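Local coordinates for protein pertussis toxin-like subunit ArtA (Escherichia coli, PDB 4Z9D) that is the catalytic subunit of a pertussis-like toxin, binds NAD and probably transfers its ADP-ribose to host trimeric G proteins, inhibiting them, at residues N29-L32 with Q33-L36; P93-N96 with Y97-R101; T60-I63 with A64-Y67; T137-R140 with F141-Q144. The protein carries 2 engineered substitutions. All coordinates share one frame; numbering follows the deposited sequence.

Contact 1. Residues N29-L32 with Q33-L36. With NAD (nicotinamide-adenine-dinucleotide), chain F.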
loop_
_atom_site.group_PDB
_atom_site.type_symbol
_atom_site.label_atom_id
_atom_site.label_comp_id
_atom_site.label_asym_id
_atom_site.label_seq_id
_atom_site.Cartn_x
_atom_site.Cartn_y
_atom_site.Cartn_z
ATOM N N ASN A 29 -5.551 -5.534 -13.563
ATOM C CA ASN A 29 -6.832 -6.015 -13.033
ATOM C C ASN A 29 -7.431 -5.062 -12.007
ATOM O O ASN A 29 -6.963 -5.005 -10.865
ATOM C CB ASN A 29 -6.641 -7.409 -12.400
ATOM C CG ASN A 29 -7.914 -7.969 -11.763
ATOM O OD1 ASN A 29 -8.982 -7.350 -11.794
ATOM N ND2 ASN A 29 -7.793 -9.157 -11.168
ATOM N N ARG A 30 -8.486 -4.348 -12.393
ATOM C CA ARG A 30 -9.116 -3.379 -11.485
ATOM C C ARG A 30 -10.312 -3.925 -10.695
ATOM O O ARG A 30 -11.240 -3.184 -10.374
ATOM C CB ARG A 30 -9.528 -2.119 -12.271
ATOM C CG ARG A 30 -8.341 -1.220 -12.592
ATOM C CD ARG A 30 -8.698 0.020 -13.413
ATOM N NE ARG A 30 -7.479 0.717 -13.810
ATOM C CZ ARG A 30 -7.221 1.997 -13.560
ATOM N NH1 ARG A 30 -6.069 2.512 -13.962
ATOM N NH2 ARG A 30 -8.104 2.760 -12.930
ATOM N N ASN A 31 -10.290 -5.217 -10.365
ATOM C CA ASN A 31 -11.261 -5.772 -9.421
ATOM C C ASN A 31 -10.803 -5.432 -8.015
ATOM O O ASN A 31 -9.906 -6.095 -7.479
ATOM C CB ASN A 31 -11.400 -7.292 -9.593
ATOM C CG ASN A 31 -12.511 -7.889 -8.725
ATOM O OD1 ASN A 31 -12.692 -7.507 -7.567
ATOM N ND2 ASN A 31 -13.273 -8.818 -9.296
ATOM N N LEU A 32 -11.402 -4.395 -7.432
ATOM C CA LEU A 32 -10.944 -3.885 -6.140
ATOM C C LEU A 32 -11.138 -4.897 -5.011
ATOM O O LEU A 32 -10.277 -5.035 -4.152
ATOM C CB LEU A 32 -11.664 -2.566 -5.794
ATOM C CG LEU A 32 -11.203 -1.806 -4.540
ATOM C CD1 LEU A 32 -9.758 -1.359 -4.666
ATOM C CD2 LEU A 32 -12.094 -0.603 -4.270
ATOM N N GLN A 33 -12.258 -5.614 -5.004
ATOM C CA GLN A 33 -12.489 -6.580 -3.931
ATOM C C GLN A 33 -11.439 -7.690 -3.941
ATOM O O GLN A 33 -10.987 -8.136 -2.893
ATOM C CB GLN A 33 -13.890 -7.169 -4.011
ATOM C CG GLN A 33 -14.290 -7.825 -2.695
ATOM C CD GLN A 33 -15.790 -7.911 -2.508
ATOM O OE1 GLN A 33 -16.283 -8.558 -1.576
ATOM N NE2 GLN A 33 -16.526 -7.265 -3.398
ATOM N N GLN A 34 -11.089 -8.144 -5.140
ATOM C CA GLN A 34 -10.013 -9.103 -5.354
ATOM C C GLN A 34 -8.701 -8.597 -4.766
ATOM O O GLN A 34 -7.990 -9.312 -4.062
ATOM C CB GLN A 34 -9.845 -9.341 -6.856
ATOM C CG GLN A 34 -9.562 -10.745 -7.278
ATOM C CD GLN A 34 -9.941 -10.951 -8.729
ATOM O OE1 GLN A 34 -9.141 -10.699 -9.623
ATOM N NE2 GLN A 34 -11.175 -11.387 -8.967
ATOM N N HIS A 35 -8.369 -7.350 -5.071
ATOM C CA HIS A 35 -7.147 -6.769 -4.539
ATOM C C HIS A 35 -7.159 -6.711 -3.006
ATOM O O HIS A 35 -6.196 -7.112 -2.347
ATOM C CB HIS A 35 -6.938 -5.374 -5.110
ATOM C CG HIS A 35 -5.822 -4.636 -4.451
ATOM N ND1 HIS A 35 -4.495 -4.850 -4.768
ATOM C CD2 HIS A 35 -5.830 -3.716 -3.456
ATOM C CE1 HIS A 35 -3.735 -4.081 -4.003
ATOM N NE2 HIS A 35 -4.520 -3.375 -3.211
ATOM N N LEU A 36 -8.256 -6.209 -2.446
ATOM C CA LEU A 36 -8.346 -5.997 -1.013
ATOM C C LEU A 36 -8.266 -7.317 -0.237
ATOM O O LEU A 36 -7.786 -7.346 0.904
ATOM C CB LEU A 36 -9.630 -5.243 -0.662
ATOM C CG LEU A 36 -9.756 -3.799 -1.173
ATOM C CD1 LEU A 36 -11.124 -3.246 -0.830
ATOM C CD2 LEU A 36 -8.673 -2.918 -0.582
HETATM P PA NAD F . 2.148 -7.151 -3.179
HETATM O O1A NAD F . 2.000 -5.791 -3.759
HETATM O O2A NAD F . 1.940 -8.342 -4.042
HETATM O O5B NAD F . 3.621 -7.209 -2.484
HETATM C C5B NAD F . 4.189 -8.386 -1.888
HETATM C C4B NAD F . 5.616 -8.551 -2.451
HETATM O O4B NAD F . 5.566 -8.873 -3.874
HETATM C C3B NAD F . 6.326 -7.232 -2.407
HETATM O O3B NAD F . 6.810 -7.022 -1.045
HETATM C C2B NAD F . 7.460 -7.537 -3.344
HETATM O O2B NAD F . 8.254 -8.551 -2.752
HETATM C C1B NAD F . 6.689 -8.189 -4.503
HETATM N N9A NAD F . 6.028 -7.301 -5.524
HETATM C C8A NAD F . 4.958 -6.507 -5.491
HETATM N N7A NAD F . 4.797 -5.983 -6.709
HETATM C C5A NAD F . 5.754 -6.465 -7.507
HETATM C C6A NAD F . 6.041 -6.266 -8.806
HETATM N N6A NAD F . 5.244 -5.436 -9.475
HETATM N N1A NAD F . 7.079 -6.865 -9.412
HETATM C C2A NAD F . 7.875 -7.728 -8.661
HETATM N N3A NAD F . 7.561 -7.920 -7.308
HETATM C C4A NAD F . 6.508 -7.286 -6.766
HETATM O O3 NAD F . 1.175 -7.298 -1.944
HETATM P PN NAD F . 1.023 -6.171 -0.781
HETATM O O1N NAD F . 1.139 -4.803 -1.356
HETATM O O2N NAD F . 1.845 -6.572 0.381
HETATM O O5D NAD F . -0.518 -6.394 -0.453
HETATM C C5D NAD F . -1.041 -7.675 -0.078
HETATM C C4D NAD F . -2.293 -7.484 0.784
HETATM O O4D NAD F . -1.877 -6.560 1.848
HETATM C C3D NAD F . -3.424 -6.790 0.002
HETATM O O3D NAD F . -4.703 -7.142 0.542
HETATM C C2D NAD F . -3.124 -5.347 0.357
HETATM O O2D NAD F . -4.274 -4.502 0.132
HETATM C C1D NAD F . -2.771 -5.433 1.836
HETATM N N1N NAD F . -2.078 -4.166 2.265
HETATM C C2N NAD F . -0.674 -4.035 2.126
HETATM C C3N NAD F . 0.002 -2.864 2.472
HETATM C C7N NAD F . 1.399 -2.753 2.344
HETATM O O7N NAD F . 2.003 -1.714 2.955
HETATM N N7N NAD F . 2.059 -3.701 1.674
HETATM C C4N NAD F . -0.743 -1.795 2.965
HETATM C C5N NAD F . -2.125 -1.907 3.114
HETATM C C6N NAD F . -2.803 -3.070 2.761
#

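Contact 2. Residues P93-N96 with Y97-R101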
loop_
_atom_site.group_PDB
_atom_site.type_symbol
_atom_site.label_atom_id
_atom_site.label_comp_id
_atom_site.label_asym_id
_atom_site.label_seq_id
_atom_site.Cartn_x
_atom_site.Cartn_y
_atom_site.Cartn_z
ATOM N N PRO A 93 -14.814 5.635 -1.243
ATOM C CA PRO A 93 -15.768 6.024 -2.289
ATOM C C PRO A 93 -16.006 4.913 -3.303
ATOM O O PRO A 93 -17.113 4.776 -3.848
ATOM C CB PRO A 93 -15.092 7.228 -2.956
ATOM C CG PRO A 93 -14.224 7.795 -1.873
ATOM C CD PRO A 93 -13.698 6.595 -1.151
ATOM N N SER A 94 -14.969 4.129 -3.566
ATOM C CA SER A 94 -15.112 3.040 -4.529
ATOM C C SER A 94 -15.905 1.893 -3.923
ATOM O O SER A 94 -16.735 1.283 -4.600
ATOM C CB SER A 94 -13.750 2.555 -5.014
ATOM O OG SER A 94 -13.131 3.552 -5.810
ATOM N N VAL A 95 -15.668 1.613 -2.647
ATOM C CA VAL A 95 -16.427 0.569 -1.959
ATOM C C VAL A 95 -17.913 0.955 -1.925
ATOM O O VAL A 95 -18.786 0.113 -2.133
ATOM C CB VAL A 95 -15.881 0.326 -0.532
ATOM C CG1 VAL A 95 -16.882 -0.449 0.315
ATOM C CG2 VAL A 95 -14.532 -0.411 -0.597
ATOM N N ASN A 96 -18.192 2.233 -1.684
ATOM C CA ASN A 96 -19.570 2.727 -1.721
ATOM C C ASN A 96 -20.188 2.599 -3.115
ATOM O O ASN A 96 -21.361 2.261 -3.256
ATOM C CB ASN A 96 -19.646 4.178 -1.253
ATOM C CG ASN A 96 -19.379 4.327 0.236
ATOM O OD1 ASN A 96 -19.314 3.338 0.974
ATOM N ND2 ASN A 96 -19.240 5.572 0.692
ATOM N N TYR A 97 -19.417 2.935 -4.142
ATOM C CA TYR A 97 -19.882 2.783 -5.512
ATOM C C TYR A 97 -20.167 1.325 -5.885
ATOM O O TYR A 97 -21.213 1.020 -6.444
ATOM C CB TYR A 97 -18.864 3.390 -6.470
ATOM C CG TYR A 97 -19.171 3.144 -7.930
ATOM C CD1 TYR A 97 -20.128 3.899 -8.586
ATOM C CD2 TYR A 97 -18.460 2.196 -8.664
ATOM C CE1 TYR A 97 -20.406 3.695 -9.941
ATOM C CE2 TYR A 97 -18.715 1.991 -10.019
ATOM C CZ TYR A 97 -19.698 2.744 -10.647
ATOM O OH TYR A 97 -19.975 2.557 -11.983
ATOM N N LEU A 98 -19.243 0.425 -5.577
ATOM C CA LEU A 98 -19.455 -1.000 -5.855
ATOM C C LEU A 98 -20.705 -1.518 -5.138
ATOM O O LEU A 98 -21.456 -2.336 -5.670
ATOM C CB LEU A 98 -18.233 -1.819 -5.435
ATOM C CG LEU A 98 -17.025 -1.530 -6.325
ATOM C CD1 LEU A 98 -15.737 -2.116 -5.745
ATOM C CD2 LEU A 98 -17.267 -2.066 -7.731
ATOM N N THR A 99 -20.916 -1.051 -3.915
ATOM C CA THR A 99 -22.115 -1.406 -3.160
ATOM C C THR A 99 -23.398 -0.892 -3.844
ATOM O O THR A 99 -24.407 -1.603 -3.867
ATOM C CB THR A 99 -22.023 -0.877 -1.718
ATOM O OG1 THR A 99 -20.842 -1.408 -1.103
ATOM C CG2 THR A 99 -23.231 -1.319 -0.905
ATOM N N GLN A 100 -23.377 0.325 -4.395
ATOM C CA GLN A 100 -24.545 0.827 -5.133
ATOM C C GLN A 100 -24.734 0.053 -6.431
ATOM O O GLN A 100 -25.815 0.049 -7.021
ATOM C CB GLN A 100 -24.414 2.305 -5.498
ATOM C CG GLN A 100 -24.434 3.305 -4.359
ATOM C CD GLN A 100 -23.928 4.674 -4.800
ATOM O OE1 GLN A 100 -23.339 4.821 -5.875
ATOM N NE2 GLN A 100 -24.174 5.687 -3.975
ATOM N N ARG A 101 -23.682 -0.619 -6.872
ATOM C CA ARG A 101 -23.784 -1.394 -8.100
ATOM C C ARG A 101 -24.198 -2.824 -7.824
ATOM O O ARG A 101 -24.371 -3.604 -8.751
ATOM C CB ARG A 101 -22.457 -1.351 -8.870
ATOM C CG ARG A 101 -22.107 0.031 -9.427
ATOM C CD ARG A 101 -23.041 0.419 -10.561
ATOM N NE ARG A 101 -23.068 -0.652 -11.549
ATOM C CZ ARG A 101 -22.247 -0.735 -12.589
ATOM N NH1 ARG A 101 -22.342 -1.765 -13.417
ATOM N NH2 ARG A 101 -21.331 0.201 -12.799
HETATM O O HOH W 1 -20.150 0.820 1.246
#

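Contact 3. Residues T60-I63 with A64-Y67. With NAD (nicotinamide-adenine-dinucleotide), chain F.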
loop_
_atom_site.group_PDB
_atom_site.type_symbol
_atom_site.label_atom_id
_atom_site.label_comp_id
_atom_site.label_asym_id
_atom_site.label_seq_id
_atom_site.Cartn_x
_atom_site.Cartn_y
_atom_site.Cartn_z
ATOM N N THR A 60 1.517 -0.369 9.667
ATOM C CA THR A 60 2.682 -0.919 8.958
ATOM C C THR A 60 3.433 -1.974 9.778
ATOM O O THR A 60 3.902 -2.970 9.218
ATOM C CB THR A 60 3.691 0.162 8.543
ATOM O OG1 THR A 60 4.275 0.770 9.705
ATOM C CG2 THR A 60 3.006 1.211 7.691
ATOM N N TYR A 61 3.594 -1.740 11.079
ATOM C CA TYR A 61 4.256 -2.742 11.922
ATOM C C TYR A 61 3.517 -4.080 11.934
ATOM O O TYR A 61 4.137 -5.156 11.969
ATOM C CB TYR A 61 4.404 -2.228 13.353
ATOM C CG TYR A 61 5.396 -1.106 13.470
ATOM C CD1 TYR A 61 6.761 -1.355 13.382
ATOM C CD2 TYR A 61 4.973 0.204 13.646
ATOM C CE1 TYR A 61 7.686 -0.330 13.487
ATOM C CE2 TYR A 61 5.889 1.242 13.750
ATOM C CZ TYR A 61 7.242 0.966 13.670
ATOM O OH TYR A 61 8.149 1.991 13.771
ATOM N N ASN A 62 2.194 -4.013 11.921
ATOM C CA ASN A 62 1.373 -5.215 11.952
ATOM C C ASN A 62 1.398 -5.965 10.635
ATOM O O ASN A 62 1.416 -7.192 10.610
ATOM C CB ASN A 62 -0.060 -4.863 12.320
ATOM C CG ASN A 62 -0.196 -4.411 13.764
ATOM O OD1 ASN A 62 0.628 -4.756 14.624
ATOM N ND2 ASN A 62 -1.240 -3.634 14.040
ATOM N N ILE A 63 1.369 -5.222 9.532
ATOM C CA ILE A 63 1.560 -5.816 8.209
ATOM C C ILE A 63 2.929 -6.508 8.111
ATOM O O ILE A 63 3.039 -7.635 7.619
ATOM C CB ILE A 63 1.425 -4.741 7.103
ATOM C CG1 ILE A 63 -0.021 -4.250 7.017
ATOM C CG2 ILE A 63 1.883 -5.273 5.748
ATOM C CD1 ILE A 63 -0.183 -2.969 6.186
ATOM N N ALA A 64 3.971 -5.833 8.586
ATOM C CA ALA A 64 5.307 -6.415 8.560
ATOM C C ALA A 64 5.372 -7.690 9.416
ATOM O O ALA A 64 6.013 -8.671 9.027
ATOM C CB ALA A 64 6.321 -5.421 9.041
ATOM N N ARG A 65 4.731 -7.664 10.581
ATOM C CA ARG A 65 4.706 -8.844 11.451
ATOM C C ARG A 65 4.082 -10.044 10.747
ATOM O O ARG A 65 4.582 -11.171 10.836
ATOM C CB ARG A 65 3.931 -8.553 12.726
ATOM C CG ARG A 65 3.727 -9.767 13.617
ATOM C CD ARG A 65 3.064 -9.351 14.926
ATOM N NE ARG A 65 3.953 -8.504 15.715
ATOM C CZ ARG A 65 3.823 -7.191 15.854
ATOM N NH1 ARG A 65 2.840 -6.548 15.245
ATOM N NH2 ARG A 65 4.696 -6.520 16.592
ATOM N N GLN A 66 2.986 -9.779 10.041
ATOM C CA GLN A 66 2.271 -10.805 9.297
ATOM C C GLN A 66 3.199 -11.473 8.283
ATOM O O GLN A 66 3.251 -12.701 8.187
ATOM C CB GLN A 66 1.055 -10.183 8.600
ATOM C CG GLN A 66 0.211 -11.141 7.780
ATOM C CD GLN A 66 -0.737 -10.415 6.831
ATOM O OE1 GLN A 66 -0.915 -9.196 6.919
ATOM N NE2 GLN A 66 -1.341 -11.162 5.912
ATOM N N TYR A 67 3.960 -10.659 7.558
ATOM C CA TYR A 67 4.875 -11.175 6.553
ATOM C C TYR A 67 6.072 -11.883 7.180
ATOM O O TYR A 67 6.437 -12.975 6.755
ATOM C CB TYR A 67 5.344 -10.043 5.642
ATOM C CG TYR A 67 4.218 -9.431 4.831
ATOM C CD1 TYR A 67 2.992 -10.070 4.719
ATOM C CD2 TYR A 67 4.374 -8.209 4.207
ATOM C CE1 TYR A 67 1.958 -9.520 3.994
ATOM C CE2 TYR A 67 3.345 -7.647 3.472
ATOM C CZ TYR A 67 2.139 -8.306 3.371
ATOM O OH TYR A 67 1.102 -7.757 2.644
HETATM P PA NAD F . 2.148 -7.151 -3.179
HETATM O O1A NAD F . 2.000 -5.791 -3.759
HETATM O O2A NAD F . 1.940 -8.342 -4.042
HETATM O O5B NAD F . 3.621 -7.209 -2.484
HETATM C C5B NAD F . 4.189 -8.386 -1.888
HETATM C C4B NAD F . 5.616 -8.551 -2.451
HETATM O O4B NAD F . 5.566 -8.873 -3.874
HETATM C C3B NAD F . 6.326 -7.232 -2.407
HETATM O O3B NAD F . 6.810 -7.022 -1.045
HETATM C C2B NAD F . 7.460 -7.537 -3.344
HETATM O O2B NAD F . 8.254 -8.551 -2.752
HETATM C C1B NAD F . 6.689 -8.189 -4.503
HETATM N N9A NAD F . 6.028 -7.301 -5.524
HETATM C C8A NAD F . 4.958 -6.507 -5.491
HETATM N N7A NAD F . 4.797 -5.983 -6.709
HETATM C C5A NAD F . 5.754 -6.465 -7.507
HETATM C C6A NAD F . 6.041 -6.266 -8.806
HETATM N N6A NAD F . 5.244 -5.436 -9.475
HETATM N N1A NAD F . 7.079 -6.865 -9.412
HETATM C C2A NAD F . 7.875 -7.728 -8.661
HETATM N N3A NAD F . 7.561 -7.920 -7.308
HETATM C C4A NAD F . 6.508 -7.286 -6.766
HETATM O O3 NAD F . 1.175 -7.298 -1.944
HETATM P PN NAD F . 1.023 -6.171 -0.781
HETATM O O1N NAD F . 1.139 -4.803 -1.356
HETATM O O2N NAD F . 1.845 -6.572 0.381
HETATM O O5D NAD F . -0.518 -6.394 -0.453
HETATM C C5D NAD F . -1.041 -7.675 -0.078
HETATM C C4D NAD F . -2.293 -7.484 0.784
HETATM O O4D NAD F . -1.877 -6.560 1.848
HETATM C C3D NAD F . -3.424 -6.790 0.002
HETATM O O3D NAD F . -4.703 -7.142 0.542
HETATM C C2D NAD F . -3.124 -5.347 0.357
HETATM O O2D NAD F . -4.274 -4.502 0.132
HETATM C C1D NAD F . -2.771 -5.433 1.836
HETATM N N1N NAD F . -2.078 -4.166 2.265
HETATM C C2N NAD F . -0.674 -4.035 2.126
HETATM C C3N NAD F . 0.002 -2.864 2.472
HETATM C C7N NAD F . 1.399 -2.753 2.344
HETATM O O7N NAD F . 2.003 -1.714 2.955
HETATM N N7N NAD F . 2.059 -3.701 1.674
HETATM C C4N NAD F . -0.743 -1.795 2.965
HETATM C C5N NAD F . -2.125 -1.907 3.114
HETATM C C6N NAD F . -2.803 -3.070 2.761
#

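Contact 4. Residues T137-R140 with F141-Q144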
loop_
_atom_site.group_PDB
_atom_site.type_symbol
_atom_site.label_atom_id
_atom_site.label_comp_id
_atom_site.label_asym_id
_atom_site.label_seq_id
_atom_site.Cartn_x
_atom_site.Cartn_y
_atom_site.Cartn_z
ATOM N N THR A 137 13.428 -4.360 11.583
ATOM C CA THR A 137 14.036 -5.513 12.243
ATOM C C THR A 137 12.948 -6.389 12.863
ATOM O O THR A 137 11.901 -5.882 13.270
ATOM C CB THR A 137 15.040 -5.074 13.324
ATOM O OG1 THR A 137 14.327 -4.459 14.395
ATOM C CG2 THR A 137 16.047 -4.065 12.749
ATOM N N TYR A 138 13.203 -7.692 12.957
ATOM C CA TYR A 138 12.230 -8.637 13.496
ATOM C C TYR A 138 12.863 -9.540 14.550
ATOM O O TYR A 138 13.888 -10.173 14.295
ATOM C CB TYR A 138 11.640 -9.491 12.382
ATOM C CG TYR A 138 10.560 -10.453 12.813
ATOM C CD1 TYR A 138 10.677 -11.808 12.550
ATOM C CD2 TYR A 138 9.418 -10.010 13.460
ATOM C CE1 TYR A 138 9.696 -12.698 12.921
ATOM C CE2 TYR A 138 8.427 -10.895 13.842
ATOM C CZ TYR A 138 8.571 -12.238 13.561
ATOM O OH TYR A 138 7.589 -13.126 13.927
ATOM N N ASP A 139 12.261 -9.561 15.735
ATOM C CA ASP A 139 12.643 -10.504 16.790
ATOM C C ASP A 139 11.562 -11.564 16.864
ATOM O O ASP A 139 10.494 -11.354 17.440
ATOM C CB ASP A 139 12.817 -9.787 18.133
ATOM C CG ASP A 139 13.083 -10.748 19.300
ATOM O OD1 ASP A 139 13.228 -10.260 20.442
ATOM O OD2 ASP A 139 13.174 -11.972 19.083
ATOM N N ARG A 140 11.849 -12.713 16.273
ATOM C CA ARG A 140 10.860 -13.764 16.100
ATOM C C ARG A 140 10.455 -14.393 17.437
ATOM O O ARG A 140 9.362 -14.949 17.562
ATOM C CB ARG A 140 11.419 -14.812 15.119
ATOM C CG ARG A 140 12.567 -15.672 15.683
ATOM C CD ARG A 140 13.154 -16.618 14.615
ATOM N NE ARG A 140 14.253 -17.459 15.112
ATOM C CZ ARG A 140 15.521 -17.064 15.246
ATOM N NH1 ARG A 140 15.876 -15.820 14.956
ATOM N NH2 ARG A 140 16.438 -17.912 15.699
ATOM N N PHE A 141 11.320 -14.275 18.441
ATOM C CA PHE A 141 11.048 -14.862 19.758
ATOM C C PHE A 141 9.960 -14.109 20.549
ATOM O O PHE A 141 9.271 -14.705 21.386
ATOM C CB PHE A 141 12.335 -14.902 20.585
ATOM C CG PHE A 141 13.456 -15.637 19.914
ATOM C CD1 PHE A 141 13.422 -17.013 19.785
ATOM C CD2 PHE A 141 14.558 -14.940 19.428
ATOM C CE1 PHE A 141 14.452 -17.684 19.162
ATOM C CE2 PHE A 141 15.597 -15.606 18.809
ATOM C CZ PHE A 141 15.543 -16.981 18.675
ATOM N N ASN A 142 9.817 -12.806 20.292
ATOM C CA ASN A 142 8.849 -11.988 21.026
ATOM C C ASN A 142 7.896 -11.236 20.098
ATOM O O ASN A 142 7.218 -10.290 20.523
ATOM C CB ASN A 142 9.589 -11.015 21.941
ATOM C CG ASN A 142 10.472 -11.727 22.937
ATOM O OD1 ASN A 142 9.984 -12.424 23.833
ATOM N ND2 ASN A 142 11.778 -11.614 22.753
ATOM N N SER A 143 7.862 -11.672 18.837
ATOM C CA SER A 143 7.043 -11.074 17.780
ATOM C C SER A 143 7.147 -9.545 17.785
ATOM O O SER A 143 6.142 -8.833 17.794
ATOM C CB SER A 143 5.590 -11.544 17.944
ATOM O OG SER A 143 4.776 -11.201 16.846
ATOM N N GLN A 144 8.383 -9.051 17.786
ATOM C CA GLN A 144 8.666 -7.626 17.955
ATOM C C GLN A 144 9.255 -7.020 16.676
ATOM O O GLN A 144 10.264 -7.499 16.155
ATOM C CB GLN A 144 9.620 -7.413 19.143
ATOM C CG GLN A 144 9.555 -6.017 19.791
ATOM C CD GLN A 144 10.070 -4.895 18.890
ATOM O OE1 GLN A 144 11.134 -5.007 18.274
ATOM N NE2 GLN A 144 9.317 -3.799 18.826
HETATM O O HOH W 2 13.120 -6.167 16.340
#

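Contact 1. Residues N29-L32 with Q33-L36
Asn31 caps the N-terminus of the helix that carries His35 and Leu36 into the NAD pocket. Its OD1 accepts the backbone N of Gln34 at 3.0 Å in an almost straight bond (169° at the hydrogen), although the donor comes from above the plane of the amide rather than within it. With chi1 at -174°, the Asn31 side chain turns back beside its own carbonyl carbon and over the first turn, where OD1 meets the N-H of Gln34. Behind the cap, Asn29 OD1 accepts Asn31 N at 2.9 Å, an Asx turn just ahead of the capping residue. The same Asn29 amide donates through ND2 to Gln34 OE1 at 2.6 Å, the acceptor lying in the plane of the Asn29 amide; ND2 also has a weak bond to Asp47. The extended Gln34 chain reaches back past the cap, its amide stacked on that of Asn31 with the planes 27° apart. Backbone bonds from His35 N to Asn31 O and from Leu36 N to Leu32 O (2.9 Å) complete the turn. At the far end, O3D of the ribose on the nicotinamide side of NAD lies 3.1 Å from Leu36 O. The His35 imidazole is held at ND1 by Ser48 and meets Phe50 edge-to-face, which would fix its rotation, while NE2 stands 3.5 Å from NAD O2D. His35 packs on Ala52 of strand 50-54 and Val120 of strand 118-122, and Leu32 reaches Phe50 as well as Ser94 and Leu98 of helix 92-100.

Contact 2. Residues P93-N96 with Y97-R101
From Pro93 to Gln100 the backbone is regular alpha-helix, with N-H groups reaching back four residues: Tyr97 to Pro93, Leu98 N to Ser94 O (2.8 Å, 172° at the hydrogen), Thr99 to Val95 and Gln100 to Asn96. The helix gives out at Arg101, whose N makes weak bonds to both Tyr97 O and Leu98 O. Val95 O is doubly gripped. It accepts Thr99 N at 3.0 Å and Thr99 OG1 at 2.8 Å, the two donors approaching from opposite faces of the carbonyl plane. A chi1 of -57° sets OG1 beside its own backbone N, where it can lean back along the helix to that carbonyl. A water donates to Asn96 OD1 at 2.7 Å and, weakly, to Thr99 OG1, bridging residues three apart on the exposed side. At the end of the helix, Arg101 folds back on Tyr97: NH2 donates to Tyr97 OH at 2.8 Å, the oxygen lying at the edge of the guanidinium and in its plane, while Arg101 CG rests 3.8 Å above one face of the phenol ring, toward its rim. The buried Ser94 turns instead to the C-terminal tail, OG bonding the backbone N of Ile168. Since Thr99 OG1 spends its proton on Val95 O, it can receive Arg110 NH1 as an acceptor, and one hydroxyl thus couples a helix carbonyl to a side chain of helix 107-112.

Contact 3. Residues T60-I63 with A64-Y67
Ala64 opens the second of two successive turns of helix 57-68, which borders the NAD pocket of this ADP-ribosyltransferase fold. Its N donates to Thr60 O at 2.9 Å, and its buried methyl group faces Leu77 of strand 77-83. Arg65 follows, its N bonded to Tyr61 O; the side chain runs out extended and then bends at chi3 (-66°), which brings the guanidinium alongside Asn62. There NH1 lies 2.9 Å from Asn62 OD1, at the edge of the guanidinium, with the amide and guanidinium planes 54° apart. The stronger partner of Arg65 is Ser143 O, which NH2 bonds, and so the helix is tied to the hairpin that leads into strand 144-152. Tyr61, one turn earlier, points its hydroxyl to Asp147 on that same strand. Gln66 adds the next rung, N to Asn62 O at 3.1 Å, while its CB lies against Ile63 O. Tyr67 closes the segment with N to Ile63 O at 3.2 Å. Its phenol ring lies beside the Ile63 side chain, both pointing toward NAD; Ile63 CG2 touches ring atom CE2 at 3.6 Å, and Ile63 O sits over one face of the ring near the rim. The two residues meet different parts of the dinucleotide. Ile63 CD1 rests over the face of the nicotinamide ring, 3.5 Å from C4N. The Tyr67 hydroxyl instead donates to a non-bridging oxygen of the phosphate next to the nicotinamide ribose, OH to O2N, at 2.7 Å.

Contact 4. Residues T137-R140 with F141-Q144
Asp139 and Gln144 form the closing antiparallel, hydrogen-bonded pair of a beta hairpin: Asp139 N donates to Gln144 O at 2.9 Å (173° at the hydrogen), and Gln144 N returns a bond to Asp139 O. That carbonyl also takes Asn142 N at 3.3 Å, from the opposite face of its plane, closing a turn over Arg140 and Phe141. Ser143, with positive phi (46°), and Gln144 both face Asp139, which fits a G1 beta bulge.

The polar side-chain bonds centre on the Asp139 carboxylate, whose two oxygens are divided between neighbours. OD2 accepts Phe141 N at 3.0 Å, an Asx turn, and OD1 accepts Asn142 ND2 at 3.0 Å; both donors stand above the carboxylate plane. The turn is therefore fastened by one side chain as well as by the backbone. A water adds a lighter link, lying 2.9 Å from Thr137 OG1 and donating to Gln144 OE1, which also bonds Ser146.

Contacts with the aromatic ring come from Arg140, which lies beside Phe141 on the surface. Arg140 CG sits almost exactly over the centre of the phenyl ring in a CH-pi contact, 4.2 Å from the centroid. Farther out, ring atom CZ lies over one face of the guanidinium, the two planes being 45° apart.

The hairpin joins strand 130-139 to the outermost strand 144-152 of the four-stranded sheet, and Tyr138 stacks on Tyr68 at the end of helix 57-68.

Overall arrangement
Along the chain the order is contact 1, contact 3, contact 2, contact 4. Contacts 1 and 3 flank the bound NAD, their centres about 21 Å apart and without direct touch; helices 32-37 and 57-68 each touch the dinucleotide. Each has a partner farther out. Contact 2, on helix 92-100, packs behind contact 1, with centres about 13 Å apart and Leu32 touching Ser94 and Leu98. Contact 4 is joined to contact 3 by Arg65 and Ser143, their centres about 11 Å apart. Contacts 2 and 4 are therefore the extremes, with centres about 39 Å apart on opposite sides of the chain's centre and the NAD pocket between them.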